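Local atomic coordinates of citryl-spermidine/3,4-dihydroxybenzoyl-citryl-spermidine:spermidine ligase (Bacillus anthracis, PDB entry 3TO3), a protein that catalyses the ATP-dependent condensation of spermidine with citryl-spermidine intermediates in the biosynthesis of petrobactin, a siderophore used for iron acquisition and virulence. Residues H247-E252 / V300-L305. Numbering follows the deposited sequence.
Sequences HPWQWE and VSLNIL
The side-chain amide of Gln250 grips Asn303 at two points. Gln250 OE1 accepts from the backbone N of Asn303 at 2.7 Å, with the donor tilted 27° from the carbonyl plane. Gln250 NE2 donates to OD1 of Asn303 at 2.9 Å, nearly straight (165°). The two amide planes lie 30° apart. A bend at chi2 brings the Gln250 amide round to the backbone of Asn303. The two atoms of the second bond each have a further partner: Gln250 NE2 also bonds Ser365 O, and Asn303 OD1 also bonds Ser365 OG. A backbone N-H at OE1 and a backbone carbonyl at NE2 probably fix which way the Gln250 amide is turned. The carbonyl of Ser301 is reached through a water, which accepts from His247 N and donates to Ser301 O at 2.8 Å. Ser301 OG bonds Gly364 O. The His247 ring lies under Leu302, whose CD1 sits over one face, 3.9 Å from the ring centroid. In the plane of that ring, His247 ND1 accepts from Trp249 N at 2.8 Å and caps the helix. Ile304 CG2 packs over the six-membered ring of Trp249, 4.0 Å from its centroid. Trp249 NE1 makes a weak hydrogen bond to Asp177 OD2. Leu302 also touches Arg311, an ATP-binding residue. The contact joins the N-terminal turn of helix 248-258, capped by His247, to strand 297-306 of the mixed sheet beside the ATP site of this IucA/IucC-family synthetase.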
ATOM      1  N   HIS B 247      15.857  -0.572  10.708  1.00 40.32           N
ATOM      2  CA  HIS B 247      15.576  -1.891  10.151  1.00 38.19           C
ATOM      3  C   HIS B 247      15.876  -1.837   8.661  1.00 35.37           C
ATOM      4  O   HIS B 247      15.466  -0.916   8.002  1.00 40.24           O
ATOM      5  CB  HIS B 247      14.116  -2.221  10.376  1.00 41.06           C
ATOM      6  CG  HIS B 247      13.765  -3.640  10.087  1.00 41.01           C
ATOM      7  ND1 HIS B 247      13.899  -4.200   8.835  1.00 39.91           N
ATOM      8  CD2 HIS B 247      13.275  -4.614  10.892  1.00 46.73           C
ATOM      9  CE1 HIS B 247      13.521  -5.467   8.887  1.00 40.46           C
ATOM     10  NE2 HIS B 247      13.139  -5.742  10.123  1.00 42.79           N
ATOM     11  N   PRO B 248      16.584  -2.828   8.121  1.00 36.68           N
ATOM     12  CA  PRO B 248      16.896  -2.739   6.688  1.00 35.88           C
ATOM     13  C   PRO B 248      15.652  -2.750   5.797  1.00 40.46           C
ATOM     14  O   PRO B 248      15.742  -2.166   4.720  1.00 43.34           O
ATOM     15  CB  PRO B 248      17.777  -3.979   6.422  1.00 34.83           C
ATOM     16  CG  PRO B 248      17.427  -4.952   7.524  1.00 30.48           C
ATOM     17  CD  PRO B 248      16.982  -4.118   8.718  1.00 40.17           C
ATOM     18  N   TRP B 249      14.532  -3.351   6.215  1.00 41.57           N
ATOM     19  CA  TRP B 249      13.297  -3.254   5.385  1.00 45.05           C
ATOM     20  C   TRP B 249      12.784  -1.829   5.417  1.00 42.88           C
ATOM     21  O   TRP B 249      12.321  -1.296   4.405  1.00 43.58           O
ATOM     22  CB  TRP B 249      12.140  -4.178   5.833  1.00 33.25           C
ATOM     23  CG  TRP B 249      10.945  -4.161   4.904  1.00 40.93           C
ATOM     24  CD1 TRP B 249      10.690  -5.038   3.888  1.00 35.34           C
ATOM     25  CD2 TRP B 249       9.852  -3.216   4.897  1.00 43.99           C
ATOM     26  NE1 TRP B 249       9.517  -4.711   3.265  1.00 41.35           N
ATOM     27  CE2 TRP B 249       8.983  -3.598   3.855  1.00 46.63           C
ATOM     28  CE3 TRP B 249       9.516  -2.101   5.688  1.00 43.24           C
ATOM     29  CZ2 TRP B 249       7.804  -2.896   3.555  1.00 47.71           C
ATOM     30  CZ3 TRP B 249       8.332  -1.404   5.406  1.00 40.45           C
ATOM     31  CH2 TRP B 249       7.498  -1.804   4.340  1.00 51.18           C
ATOM     32  N   GLN B 250      12.865  -1.219   6.589  1.00 38.44           N
ATOM     33  CA  GLN B 250      12.379   0.135   6.764  1.00 35.41           C
ATOM     34  C   GLN B 250      13.220   1.094   5.942  1.00 39.13           C
ATOM     35  O   GLN B 250      12.686   1.996   5.282  1.00 42.46           O
ATOM     36  CB  GLN B 250      12.396   0.541   8.226  1.00 33.64           C
ATOM     37  CG  GLN B 250      11.894   1.957   8.423  1.00 37.66           C
ATOM     38  CD  GLN B 250      10.384   2.007   8.469  1.00 40.00           C
ATOM     39  OE1 GLN B 250       9.707   1.102   7.990  1.00 42.95           O
ATOM     40  NE2 GLN B 250       9.847   3.045   9.069  1.00 40.72           N
ATOM     41  N   TRP B 251      14.528   0.863   5.936  1.00 32.82           N
ATOM     42  CA  TRP B 251      15.438   1.764   5.231  1.00 39.53           C
ATOM     43  C   TRP B 251      15.176   1.710   3.725  1.00 36.58           C
ATOM     44  O   TRP B 251      15.003   2.732   3.082  1.00 43.12           O
ATOM     45  CB  TRP B 251      16.909   1.450   5.547  1.00 29.81           C
ATOM     46  CG  TRP B 251      17.908   2.184   4.711  1.00 36.72           C
ATOM     47  CD1 TRP B 251      18.720   1.645   3.768  1.00 38.67           C
ATOM     48  CD2 TRP B 251      18.211   3.590   4.738  1.00 39.01           C
ATOM     49  NE1 TRP B 251      19.498   2.607   3.197  1.00 37.57           N
ATOM     50  CE2 TRP B 251      19.213   3.815   3.772  1.00 41.63           C
ATOM     51  CE3 TRP B 251      17.723   4.682   5.476  1.00 42.68           C
ATOM     52  CZ2 TRP B 251      19.749   5.098   3.513  1.00 41.29           C
ATOM     53  CZ3 TRP B 251      18.263   5.956   5.235  1.00 39.38           C
ATOM     54  CH2 TRP B 251      19.268   6.146   4.255  1.00 41.12           C
ATOM     55  N   GLU B 252      15.126   0.514   3.176  1.00 44.14           N
ATOM     56  CA  GLU B 252      15.001   0.388   1.734  1.00 46.96           C
ATOM     57  C   GLU B 252      13.602   0.593   1.186  1.00 43.14           C
ATOM     58  O   GLU B 252      13.449   0.884   0.010  1.00 40.69           O
ATOM     59  CB  GLU B 252      15.471  -0.992   1.297  1.00 45.58           C
ATOM     60  CG  GLU B 252      16.951  -1.181   1.340  1.00 57.54           C
ATOM     61  CD  GLU B 252      17.339  -2.529   0.771  1.00 69.07           C
ATOM     62  OE1 GLU B 252      17.255  -3.522   1.522  1.00 73.77           O
ATOM     63  OE2 GLU B 252      17.698  -2.597  -0.427  1.00 72.45           O
ATOM     64  N   VAL B 300      12.749  -0.942  16.715  1.00 39.53           N
ATOM     65  CA  VAL B 300      12.885   0.073  15.680  1.00 36.95           C
ATOM     66  C   VAL B 300      11.602   0.286  14.906  1.00 45.25           C
ATOM     67  O   VAL B 300      10.716  -0.561  14.922  1.00 42.49           O
ATOM     68  CB  VAL B 300      14.029  -0.254  14.713  1.00 37.20           C
ATOM     69  CG1 VAL B 300      15.345  -0.215  15.439  1.00 32.74           C
ATOM     70  CG2 VAL B 300      13.828  -1.652  14.096  1.00 32.99           C
ATOM     71  N   SER B 301      11.496   1.441  14.256  1.00 44.39           N
ATOM     72  CA  SER B 301      10.309   1.770  13.472  1.00 36.33           C
ATOM     73  C   SER B 301      10.116   0.781  12.308  1.00 36.36           C
ATOM     74  O   SER B 301      11.078   0.404  11.644  1.00 35.70           O
ATOM     75  CB  SER B 301      10.458   3.179  12.915  1.00 40.99           C
ATOM     76  OG  SER B 301      10.260   4.124  13.944  1.00 50.25           O
ATOM     77  N   LEU B 302       8.890   0.337  12.073  1.00 33.79           N
ATOM     78  CA  LEU B 302       8.637  -0.460  10.883  1.00 38.50           C
ATOM     79  C   LEU B 302       7.320  -0.054  10.275  1.00 43.74           C
ATOM     80  O   LEU B 302       6.287  -0.152  10.930  1.00 46.91           O
ATOM     81  CB  LEU B 302       8.635  -1.920  11.273  1.00 44.41           C
ATOM     82  CG  LEU B 302       8.792  -2.978  10.198  1.00 49.41           C
ATOM     83  CD1 LEU B 302      10.134  -2.849   9.448  1.00 43.83           C
ATOM     84  CD2 LEU B 302       8.618  -4.354  10.871  1.00 43.61           C
ATOM     85  N   ASN B 303       7.276   0.352   9.014  1.00 45.11           N
ATOM     86  CA  ASN B 303       5.961   0.756   8.608  1.00 41.59           C
ATOM     87  C   ASN B 303       5.303  -0.397   7.867  1.00 46.50           C
ATOM     88  O   ASN B 303       5.199  -0.399   6.650  1.00 45.69           O
ATOM     89  CB  ASN B 303       6.136   1.916   7.611  1.00 39.07           C
ATOM     90  CG  ASN B 303       6.071   3.293   8.276  1.00 43.55           C
ATOM     91  OD1 ASN B 303       6.980   3.699   9.026  1.00 41.05           O
ATOM     92  ND2 ASN B 303       5.003   4.022   7.988  1.00 37.12           N
ATOM     93  N   ILE B 304       4.559  -1.171   8.634  1.00 51.92           N
ATOM     94  CA  ILE B 304       3.821  -2.323   8.148  1.00 64.77           C
ATOM     95  C   ILE B 304       2.681  -2.434   9.136  1.00 64.86           C
ATOM     96  O   ILE B 304       2.753  -1.950  10.285  1.00 56.36           O
ATOM     97  CB  ILE B 304       4.601  -3.713   8.109  1.00 62.05           C
ATOM     98  CG1 ILE B 304       4.896  -4.233   9.510  1.00 65.32           C
ATOM     99  CG2 ILE B 304       5.849  -3.704   7.227  1.00 51.35           C
ATOM    100  CD1 ILE B 304       5.428  -5.658   9.514  1.00 72.18           C
ATOM    101  N   LEU B 305       1.619  -3.067   8.681  1.00 62.24           N
ATOM    102  CA  LEU B 305       0.449  -3.176   9.499  1.00 64.96           C
ATOM    103  C   LEU B 305       0.249  -4.627   9.916  1.00 63.75           C
ATOM    104  O   LEU B 305       0.042  -5.523   9.083  1.00 62.69           O
ATOM    105  CB  LEU B 305      -0.748  -2.642   8.737  1.00 73.35           C
ATOM    106  CG  LEU B 305      -1.959  -2.328   9.589  1.00 88.50           C
ATOM    107  CD1 LEU B 305      -2.247  -0.820   9.508  1.00 91.95           C
ATOM    108  CD2 LEU B 305      -3.144  -3.190   9.115  1.00 92.74           C
TER
HETATM  109  O   HOH W   1      13.738   1.308  11.368  1.00 43.80           O